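Local coordinates for lipoprotein (Mycoplasma mycoides subsp. capri, PDB 7ADK) that is probably a membrane-anchored protease of the PA clan, the chymotrypsin-like superfamily, belonging to a mycoplasma family that cleaves host immunoglobulins, at residues Glu258-Leu272 / Ser663-Leu676. Residues are numbered along the deposited sequence; the frame is centred on the assembly and turned at random.
Sequences EGAEIGKGPSVVDSL and SLWINSEYKFYNKL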
ATOM      1  N   GLU B 258      -7.656  17.059 -14.179  1.00 74.77           N
ATOM      2  CA  GLU B 258      -8.329  16.254 -13.153  1.00 74.77           C
ATOM      3  C   GLU B 258      -8.910  17.083 -12.005  1.00 74.77           C
ATOM      4  O   GLU B 258      -9.853  16.637 -11.348  1.00 74.77           O
ATOM      5  CB  GLU B 258      -7.350  15.195 -12.610  1.00 74.77           C
ATOM      6  CG  GLU B 258      -6.947  14.129 -13.640  1.00 74.77           C
ATOM      7  CD  GLU B 258      -8.143  13.432 -14.306  1.00 74.77           C
ATOM      8  OE1 GLU B 258      -9.202  13.286 -13.654  1.00 74.77           O
ATOM      9  OE2 GLU B 258      -8.043  13.025 -15.480  1.00 74.77           O
ATOM     10  N   GLY B 259      -8.390  18.295 -11.797  1.00 73.89           N
ATOM     11  CA  GLY B 259      -9.002  19.328 -10.958  1.00 73.89           C
ATOM     12  C   GLY B 259      -8.833  19.133  -9.448  1.00 73.89           C
ATOM     13  O   GLY B 259      -9.589  19.720  -8.678  1.00 73.89           O
ATOM     14  N   ALA B 260      -7.872  18.315  -9.014  1.00 77.31           N
ATOM     15  CA  ALA B 260      -7.552  18.138  -7.604  1.00 77.31           C
ATOM     16  C   ALA B 260      -6.082  17.743  -7.372  1.00 77.31           C
ATOM     17  O   ALA B 260      -5.283  18.580  -6.962  1.00 77.31           O
ATOM     18  CB  ALA B 260      -8.544  17.154  -6.972  1.00 77.31           C
ATOM     19  N   GLU B 261      -5.701  16.485  -7.607  1.00 74.26           N
ATOM     20  CA  GLU B 261      -4.444  15.906  -7.104  1.00 74.26           C
ATOM     21  C   GLU B 261      -3.397  15.678  -8.207  1.00 74.26           C
ATOM     22  O   GLU B 261      -2.975  14.559  -8.465  1.00 74.26           O
ATOM     23  CB  GLU B 261      -4.722  14.670  -6.223  1.00 74.26           C
ATOM     24  CG  GLU B 261      -5.589  15.017  -4.999  1.00 74.26           C
ATOM     25  CD  GLU B 261      -5.505  13.940  -3.907  1.00 74.26           C
ATOM     26  OE1 GLU B 261      -4.937  14.199  -2.824  1.00 74.26           O
ATOM     27  OE2 GLU B 261      -5.969  12.796  -4.119  1.00 74.26           O
ATOM     28  N   ILE B 262      -2.951  16.760  -8.846  1.00 70.07           N
ATOM     29  CA  ILE B 262      -1.971  16.792  -9.954  1.00 70.07           C
ATOM     30  C   ILE B 262      -0.672  16.017  -9.645  1.00 70.07           C
ATOM     31  O   ILE B 262      -0.153  15.316 -10.509  1.00 70.07           O
ATOM     32  CB  ILE B 262      -1.728  18.278 -10.328  1.00 70.07           C
ATOM     33  CG1 ILE B 262      -2.889  18.816 -11.193  1.00 70.07           C
ATOM     34  CG2 ILE B 262      -0.409  18.511 -11.061  1.00 70.07           C
ATOM     35  CD1 ILE B 262      -3.048  20.336 -11.152  1.00 70.07           C
ATOM     36  N   GLY B 263      -0.181  16.036  -8.405  1.00 70.74           N
ATOM     37  CA  GLY B 263       0.957  15.226  -7.945  1.00 70.74           C
ATOM     38  C   GLY B 263       0.766  13.703  -8.021  1.00 70.74           C
ATOM     39  O   GLY B 263       1.703  12.951  -7.801  1.00 70.74           O
ATOM     40  N   LYS B 264      -0.439  13.235  -8.344  1.00 70.35           N
ATOM     41  CA  LYS B 264      -0.780  11.837  -8.641  1.00 70.35           C
ATOM     42  C   LYS B 264      -1.049  11.624 -10.143  1.00 70.35           C
ATOM     43  O   LYS B 264      -1.698  10.658 -10.523  1.00 70.35           O
ATOM     44  CB  LYS B 264      -1.960  11.390  -7.764  1.00 70.35           C
ATOM     45  CG  LYS B 264      -1.713  11.598  -6.266  1.00 70.35           C
ATOM     46  CD  LYS B 264      -2.922  11.176  -5.432  1.00 70.35           C
ATOM     47  CE  LYS B 264      -2.690  11.539  -3.963  1.00 70.35           C
ATOM     48  NZ  LYS B 264      -3.868  11.216  -3.129  1.00 70.35           N
ATOM     49  N   GLY B 265      -0.576  12.532 -11.006  1.00 66.66           N
ATOM     50  CA  GLY B 265      -0.555  12.394 -12.467  1.00 66.66           C
ATOM     51  C   GLY B 265       0.183  11.145 -12.994  1.00 66.66           C
ATOM     52  O   GLY B 265      -0.274  10.592 -13.983  1.00 66.66           O
ATOM     53  N   PRO B 266       1.242  10.608 -12.351  1.00 63.36           N
ATOM     54  CA  PRO B 266       1.672   9.224 -12.551  1.00 63.36           C
ATOM     55  C   PRO B 266       0.553   8.218 -12.217  1.00 63.36           C
ATOM     56  O   PRO B 266      -0.186   8.417 -11.261  1.00 63.36           O
ATOM     57  CB  PRO B 266       2.868   9.032 -11.615  1.00 63.36           C
ATOM     58  CG  PRO B 266       3.395  10.439 -11.394  1.00 63.36           C
ATOM     59  CD  PRO B 266       2.133  11.278 -11.418  1.00 63.36           C
ATOM     60  N   SER B 267       0.445   7.112 -12.948  1.00 61.37           N
ATOM     61  CA  SER B 267      -0.722   6.202 -12.914  1.00 61.37           C
ATOM     62  C   SER B 267      -1.219   5.656 -11.553  1.00 61.37           C
ATOM     63  O   SER B 267      -0.527   5.655 -10.536  1.00 61.37           O
ATOM     64  CB  SER B 267      -0.402   5.033 -13.847  1.00 61.37           C
ATOM     65  OG  SER B 267      -1.336   3.990 -13.786  1.00 61.37           O
ATOM     66  N   VAL B 268      -2.427   5.072 -11.559  1.00 58.61           N
ATOM     67  CA  VAL B 268      -2.870   4.014 -10.625  1.00 58.61           C
ATOM     68  C   VAL B 268      -1.929   2.790 -10.624  1.00 58.61           C
ATOM     69  O   VAL B 268      -0.981   2.748 -11.400  1.00 58.61           O
ATOM     70  CB  VAL B 268      -4.389   3.764 -10.802  1.00 58.61           C
ATOM     71  CG1 VAL B 268      -4.745   3.002 -12.061  1.00 58.61           C
ATOM     72  CG2 VAL B 268      -5.058   3.060  -9.625  1.00 58.61           C
ATOM     73  N   VAL B 269      -2.115   1.831  -9.706  1.00 59.54           N
ATOM     74  CA  VAL B 269      -1.022   0.937  -9.275  1.00 59.54           C
ATOM     75  C   VAL B 269      -1.315  -0.550  -9.005  1.00 59.54           C
ATOM     76  O   VAL B 269      -0.399  -1.357  -9.078  1.00 59.54           O
ATOM     77  CB  VAL B 269      -0.402   1.543  -8.023  1.00 59.54           C
ATOM     78  CG1 VAL B 269      -1.343   1.446  -6.835  1.00 59.54           C
ATOM     79  CG2 VAL B 269       0.883   0.840  -7.630  1.00 59.54           C
ATOM     80  N   ASP B 270      -2.526  -0.953  -8.628  1.00 58.22           N
ATOM     81  CA  ASP B 270      -2.816  -2.359  -8.267  1.00 58.22           C
ATOM     82  C   ASP B 270      -4.097  -2.850  -8.957  1.00 58.22           C
ATOM     83  O   ASP B 270      -4.551  -3.947  -8.682  1.00 58.22           O
ATOM     84  CB  ASP B 270      -2.910  -2.572  -6.737  1.00 58.22           C
ATOM     85  CG  ASP B 270      -1.686  -2.301  -5.835  1.00 58.22           C
ATOM     86  OD1 ASP B 270      -0.560  -2.733  -6.158  1.00 58.22           O
ATOM     87  OD2 ASP B 270      -1.877  -1.716  -4.739  1.00 58.22           O
ATOM     88  N   SER B 271      -4.700  -2.031  -9.820  1.00 59.09           N
ATOM     89  CA  SER B 271      -6.048  -2.203 -10.367  1.00 59.09           C
ATOM     90  C   SER B 271      -6.009  -2.433 -11.878  1.00 59.09           C
ATOM     91  O   SER B 271      -5.119  -1.923 -12.542  1.00 59.09           O
ATOM     92  CB  SER B 271      -6.889  -0.975 -10.028  1.00 59.09           C
ATOM     93  OG  SER B 271      -8.230  -1.220 -10.369  1.00 59.09           O
ATOM     94  N   LEU B 272      -6.948  -3.207 -12.423  1.00 61.14           N
ATOM     95  CA  LEU B 272      -7.087  -3.495 -13.858  1.00 61.14           C
ATOM     96  C   LEU B 272      -8.325  -2.801 -14.440  1.00 61.14           C
ATOM     97  O   LEU B 272      -9.437  -3.108 -14.036  1.00 61.14           O
ATOM     98  CB  LEU B 272      -7.250  -5.008 -14.083  1.00 61.14           C
ATOM     99  CG  LEU B 272      -6.165  -5.901 -13.479  1.00 61.14           C
ATOM    100  CD1 LEU B 272      -6.496  -7.361 -13.773  1.00 61.14           C
ATOM    101  CD2 LEU B 272      -4.784  -5.538 -13.998  1.00 61.14           C
ATOM    102  N   SER B 663       4.993  -3.391  -7.174  1.00 54.48           N
ATOM    103  CA  SER B 663       3.623  -2.983  -7.536  1.00 54.48           C
ATOM    104  C   SER B 663       3.287  -3.344  -8.991  1.00 54.48           C
ATOM    105  O   SER B 663       4.193  -3.422  -9.805  1.00 54.48           O
ATOM    106  CB  SER B 663       3.470  -1.472  -7.388  1.00 54.48           C
ATOM    107  OG  SER B 663       3.840  -1.021  -6.109  1.00 54.48           O
ATOM    108  N   LEU B 664       2.014  -3.523  -9.360  1.00 55.39           N
ATOM    109  CA  LEU B 664       1.546  -3.748 -10.741  1.00 55.39           C
ATOM    110  C   LEU B 664       1.112  -2.431 -11.410  1.00 55.39           C
ATOM    111  O   LEU B 664      -0.070  -2.193 -11.643  1.00 55.39           O
ATOM    112  CB  LEU B 664       0.427  -4.805 -10.725  1.00 55.39           C
ATOM    113  CG  LEU B 664      -0.133  -5.190 -12.116  1.00 55.39           C
ATOM    114  CD1 LEU B 664       0.672  -6.288 -12.782  1.00 55.39           C
ATOM    115  CD2 LEU B 664      -1.559  -5.687 -11.978  1.00 55.39           C
ATOM    116  N   TRP B 665       2.069  -1.547 -11.695  1.00 54.79           N
ATOM    117  CA  TRP B 665       1.809  -0.212 -12.258  1.00 54.79           C
ATOM    118  C   TRP B 665       1.179  -0.268 -13.665  1.00 54.79           C
ATOM    119  O   TRP B 665       1.328  -1.220 -14.418  1.00 54.79           O
ATOM    120  CB  TRP B 665       3.079   0.648 -12.213  1.00 54.79           C
ATOM    121  CG  TRP B 665       2.919   2.102 -11.866  1.00 54.79           C
ATOM    122  CD1 TRP B 665       2.711   3.114 -12.734  1.00 54.79           C
ATOM    123  CD2 TRP B 665       2.979   2.740 -10.553  1.00 54.79           C
ATOM    124  NE1 TRP B 665       2.618   4.302 -12.053  1.00 54.79           N
ATOM    125  CE2 TRP B 665       2.735   4.129 -10.705  1.00 54.79           C
ATOM    126  CE3 TRP B 665       3.246   2.296  -9.246  1.00 54.79           C
ATOM    127  CZ2 TRP B 665       2.657   5.009  -9.632  1.00 54.79           C
ATOM    128  CZ3 TRP B 665       3.191   3.174  -8.152  1.00 54.79           C
ATOM    129  CH2 TRP B 665       2.868   4.521  -8.338  1.00 54.79           C
ATOM    130  N   ILE B 666       0.410   0.759 -13.981  1.00 57.24           N
ATOM    131  CA  ILE B 666      -0.552   0.859 -15.084  1.00 57.24           C
ATOM    132  C   ILE B 666      -0.400   2.224 -15.760  1.00 57.24           C
ATOM    133  O   ILE B 666       0.599   2.902 -15.587  1.00 57.24           O
ATOM    134  CB  ILE B 666      -1.964   0.382 -14.587  1.00 57.24           C
ATOM    135  CG1 ILE B 666      -3.171   0.525 -15.547  1.00 57.24           C
ATOM    136  CG2 ILE B 666      -2.357   0.819 -13.177  1.00 57.24           C
ATOM    137  CD1 ILE B 666      -4.457  -0.171 -15.081  1.00 57.24           C
ATOM    138  N   ASN B 667      -1.369   2.611 -16.565  1.00 62.33           N
ATOM    139  CA  ASN B 667      -1.498   3.835 -17.334  1.00 62.33           C
ATOM    140  C   ASN B 667      -2.971   4.232 -17.239  1.00 62.33           C
ATOM    141  O   ASN B 667      -3.791   3.749 -18.027  1.00 62.33           O
ATOM    142  CB  ASN B 667      -1.081   3.451 -18.750  1.00 62.33           C
ATOM    143  CG  ASN B 667      -1.165   4.578 -19.738  1.00 62.33           C
ATOM    144  OD1 ASN B 667      -0.853   5.718 -19.440  1.00 62.33           O
ATOM    145  ND2 ASN B 667      -1.505   4.296 -20.975  1.00 62.33           N
ATOM    146  N   SER B 668      -3.362   4.880 -16.145  1.00 60.29           N
ATOM    147  CA  SER B 668      -4.758   5.217 -15.834  1.00 60.29           C
ATOM    148  C   SER B 668      -4.903   6.259 -14.736  1.00 60.29           C
ATOM    149  O   SER B 668      -4.001   6.470 -13.930  1.00 60.29           O
ATOM    150  CB  SER B 668      -5.530   3.975 -15.396  1.00 60.29           C
ATOM    151  OG  SER B 668      -5.943   3.279 -16.533  1.00 60.29           O
ATOM    152  N   GLU B 669      -6.098   6.845 -14.686  1.00 67.53           N
ATOM    153  CA  GLU B 669      -6.560   7.772 -13.659  1.00 67.53           C
ATOM    154  C   GLU B 669      -6.312   7.235 -12.240  1.00 67.53           C
ATOM    155  O   GLU B 669      -6.755   6.144 -11.889  1.00 67.53           O
ATOM    156  CB  GLU B 669      -8.074   8.020 -13.791  1.00 67.53           C
ATOM    157  CG  GLU B 669      -8.606   8.408 -15.162  1.00 67.53           C
ATOM    158  CD  GLU B 669     -10.127   8.665 -15.179  1.00 67.53           C
ATOM    159  OE1 GLU B 669     -10.783   8.778 -14.131  1.00 67.53           O
ATOM    160  OE2 GLU B 669     -10.688   8.772 -16.281  1.00 67.53           O
ATOM    161  N   TYR B 670      -5.717   8.041 -11.363  1.00 65.94           N
ATOM    162  CA  TYR B 670      -5.553   7.711  -9.946  1.00 65.94           C
ATOM    163  C   TYR B 670      -6.894   7.477  -9.218  1.00 65.94           C
ATOM    164  O   TYR B 670      -6.931   6.923  -8.119  1.00 65.94           O
ATOM    165  CB  TYR B 670      -4.728   8.823  -9.281  1.00 65.94           C
ATOM    166  CG  TYR B 670      -5.386  10.185  -9.177  1.00 65.94           C
ATOM    167  CD1 TYR B 670      -6.348  10.409  -8.178  1.00 65.94           C
ATOM    168  CD2 TYR B 670      -5.018  11.228 -10.042  1.00 65.94           C
ATOM    169  CE1 TYR B 670      -6.962  11.664  -8.061  1.00 65.94           C
ATOM    170  CE2 TYR B 670      -5.622  12.492  -9.920  1.00 65.94           C
ATOM    171  CZ  TYR B 670      -6.602  12.708  -8.934  1.00 65.94           C
ATOM    172  OH  TYR B 670      -7.211  13.916  -8.812  1.00 65.94           O
ATOM    173  N   LYS B 671      -8.011   7.885  -9.825  1.00 66.12           N
ATOM    174  CA  LYS B 671      -9.381   7.775  -9.312  1.00 66.12           C
ATOM    175  C   LYS B 671      -9.934   6.356  -9.300  1.00 66.12           C
ATOM    176  O   LYS B 671     -10.910   6.113  -8.604  1.00 66.12           O
ATOM    177  CB  LYS B 671     -10.288   8.705 -10.133  1.00 66.12           C
ATOM    178  CG  LYS B 671      -9.926  10.176  -9.886  1.00 66.12           C
ATOM    179  CD  LYS B 671     -10.720  11.139 -10.766  1.00 66.12           C
ATOM    180  CE  LYS B 671     -10.299  12.579 -10.454  1.00 66.12           C
ATOM    181  NZ  LYS B 671     -10.814  13.539 -11.449  1.00 66.12           N
ATOM    182  N   PHE B 672      -9.330   5.407 -10.009  1.00 63.69           N
ATOM    183  CA  PHE B 672      -9.818   4.028 -10.103  1.00 63.69           C
ATOM    184  C   PHE B 672      -9.491   3.132  -8.896  1.00 63.69           C
ATOM    185  O   PHE B 672     -10.042   2.040  -8.812  1.00 63.69           O
ATOM    186  CB  PHE B 672      -9.248   3.392 -11.380  1.00 63.69           C
ATOM    187  CG  PHE B 672      -9.723   3.907 -12.732  1.00 63.69           C
ATOM    188  CD1 PHE B 672     -10.872   4.706 -12.870  1.00 63.69           C
ATOM    189  CD2 PHE B 672      -9.010   3.523 -13.882  1.00 63.69           C
ATOM    190  CE1 PHE B 672     -11.275   5.144 -14.140  1.00 63.69           C
ATOM    191  CE2 PHE B 672      -9.406   3.972 -15.152  1.00 63.69           C
ATOM    192  CZ  PHE B 672     -10.533   4.792 -15.278  1.00 63.69           C
ATOM    193  N   TYR B 673      -8.628   3.543  -7.958  1.00 61.58           N
ATOM    194  CA  TYR B 673      -7.825   2.620  -7.139  1.00 61.58           C
ATOM    195  C   TYR B 673      -8.554   1.473  -6.417  1.00 61.58           C
ATOM    196  O   TYR B 673      -8.224   0.310  -6.633  1.00 61.58           O
ATOM    197  CB  TYR B 673      -6.957   3.415  -6.153  1.00 61.58           C
ATOM    198  CG  TYR B 673      -6.009   2.533  -5.352  1.00 61.58           C
ATOM    199  CD1 TYR B 673      -5.118   1.692  -6.035  1.00 61.58           C
ATOM    200  CD2 TYR B 673      -6.041   2.503  -3.944  1.00 61.58           C
ATOM    201  CE1 TYR B 673      -4.295   0.806  -5.333  1.00 61.58           C
ATOM    202  CE2 TYR B 673      -5.213   1.607  -3.238  1.00 61.58           C
ATOM    203  CZ  TYR B 673      -4.336   0.755  -3.934  1.00 61.58           C
ATOM    204  OH  TYR B 673      -3.488  -0.078  -3.277  1.00 61.58           O
ATOM    205  N   ASN B 674      -9.538   1.772  -5.575  1.00 63.02           N
ATOM    206  CA  ASN B 674     -10.350   0.776  -4.859  1.00 63.02           C
ATOM    207  C   ASN B 674     -11.819   0.800  -5.325  1.00 63.02           C
ATOM    208  O   ASN B 674     -12.730   0.426  -4.588  1.00 63.02           O
ATOM    209  CB  ASN B 674     -10.158   0.980  -3.336  1.00 63.02           C
ATOM    210  CG  ASN B 674      -9.090   0.094  -2.727  1.00 63.02           C
ATOM    211  OD1 ASN B 674      -8.930  -1.064  -3.061  1.00 63.02           O
ATOM    212  ND2 ASN B 674      -8.371   0.580  -1.746  1.00 63.02           N
ATOM    213  N   LYS B 675     -12.072   1.305  -6.540  1.00 63.45           N
ATOM    214  CA  LYS B 675     -13.395   1.773  -6.972  1.00 63.45           C
ATOM    215  C   LYS B 675     -14.025   0.944  -8.098  1.00 63.45           C
ATOM    216  O   LYS B 675     -15.228   1.035  -8.312  1.00 63.45           O
ATOM    217  CB  LYS B 675     -13.287   3.264  -7.327  1.00 63.45           C
ATOM    218  CG  LYS B 675     -12.756   4.191  -6.222  1.00 63.45           C
ATOM    219  CD  LYS B 675     -13.711   4.312  -5.029  1.00 63.45           C
ATOM    220  CE  LYS B 675     -13.249   5.421  -4.080  1.00 63.45           C
ATOM    221  NZ  LYS B 675     -14.242   5.702  -3.024  1.00 63.45           N
ATOM    222  N   LEU B 676     -13.244   0.123  -8.803  1.00 68.48           N
ATOM    223  CA  LEU B 676     -13.671  -0.718  -9.937  1.00 68.48           C
ATOM    224  C   LEU B 676     -14.243  -2.093  -9.523  1.00 68.48           C
ATOM    225  O   LEU B 676     -14.627  -2.867 -10.391  1.00 68.48           O
ATOM    226  CB  LEU B 676     -12.475  -0.871 -10.911  1.00 68.48           C
ATOM    227  CG  LEU B 676     -12.403   0.161 -12.048  1.00 68.48           C
ATOM    228  CD1 LEU B 676     -12.531   1.602 -11.577  1.00 68.48           C
ATOM    229  CD2 LEU B 676     -11.080   0.019 -12.785  1.00 68.48           C
TER
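V268 and V269 pack among W665, I666 and Y673 where two irregular loops, 258-272 and 663-676, meet in a mostly buried contact of a protein assigned to the PA clan of peptidases. The first loop precedes strand 289-293; the second runs between helices 651-655 and 688-691.

Apolar contacts fill the middle. CB of V269 sits over one face of the W665 six-membered ring, 4.2 Å from its centroid, a CH-pi contact, while CG1 of V269 turns to CE1 of Y673. V268 divides its branches: CG1 lies beside CG2 of I666, and CG2 meets the Y673 edge near CD1 (3.8 Å). Farther along, CD2 of L272 reaches CD2 of L664. At the other end, CB of K264 makes an off-centre CH-pi contact with Y670.

A backbone hydrogen bond joins the loops at V268, from its N to O of S668 (3.2 Å, N-H...O angle 162°). The Y670 hydroxyl accepts a hydrogen bond from N-H of E261 (N to OH 3.2 Å).

Charge gathers at the end near the chain of another protein. The extended K671 chain brings NZ to E258 twice, in a salt bridge with OE1 (2.7 Å) and a hydrogen bond to O (3.2 Å), so the backbone carbonyl and one carboxylate oxygen of the same glutamate hold the ammonium. E258 O is also hydrogen-bonded to a polar side chain of that other protein.

Y673, whose ring also meets that of Y645, donates a hydrogen bond from its hydroxyl to D270. With CG of Y673 anti to its own backbone N (chi1 -175°), the ring carries OH to the anti lone pair of D270 OD2 at 2.7 Å, the carboxylate and ring planes 45° apart.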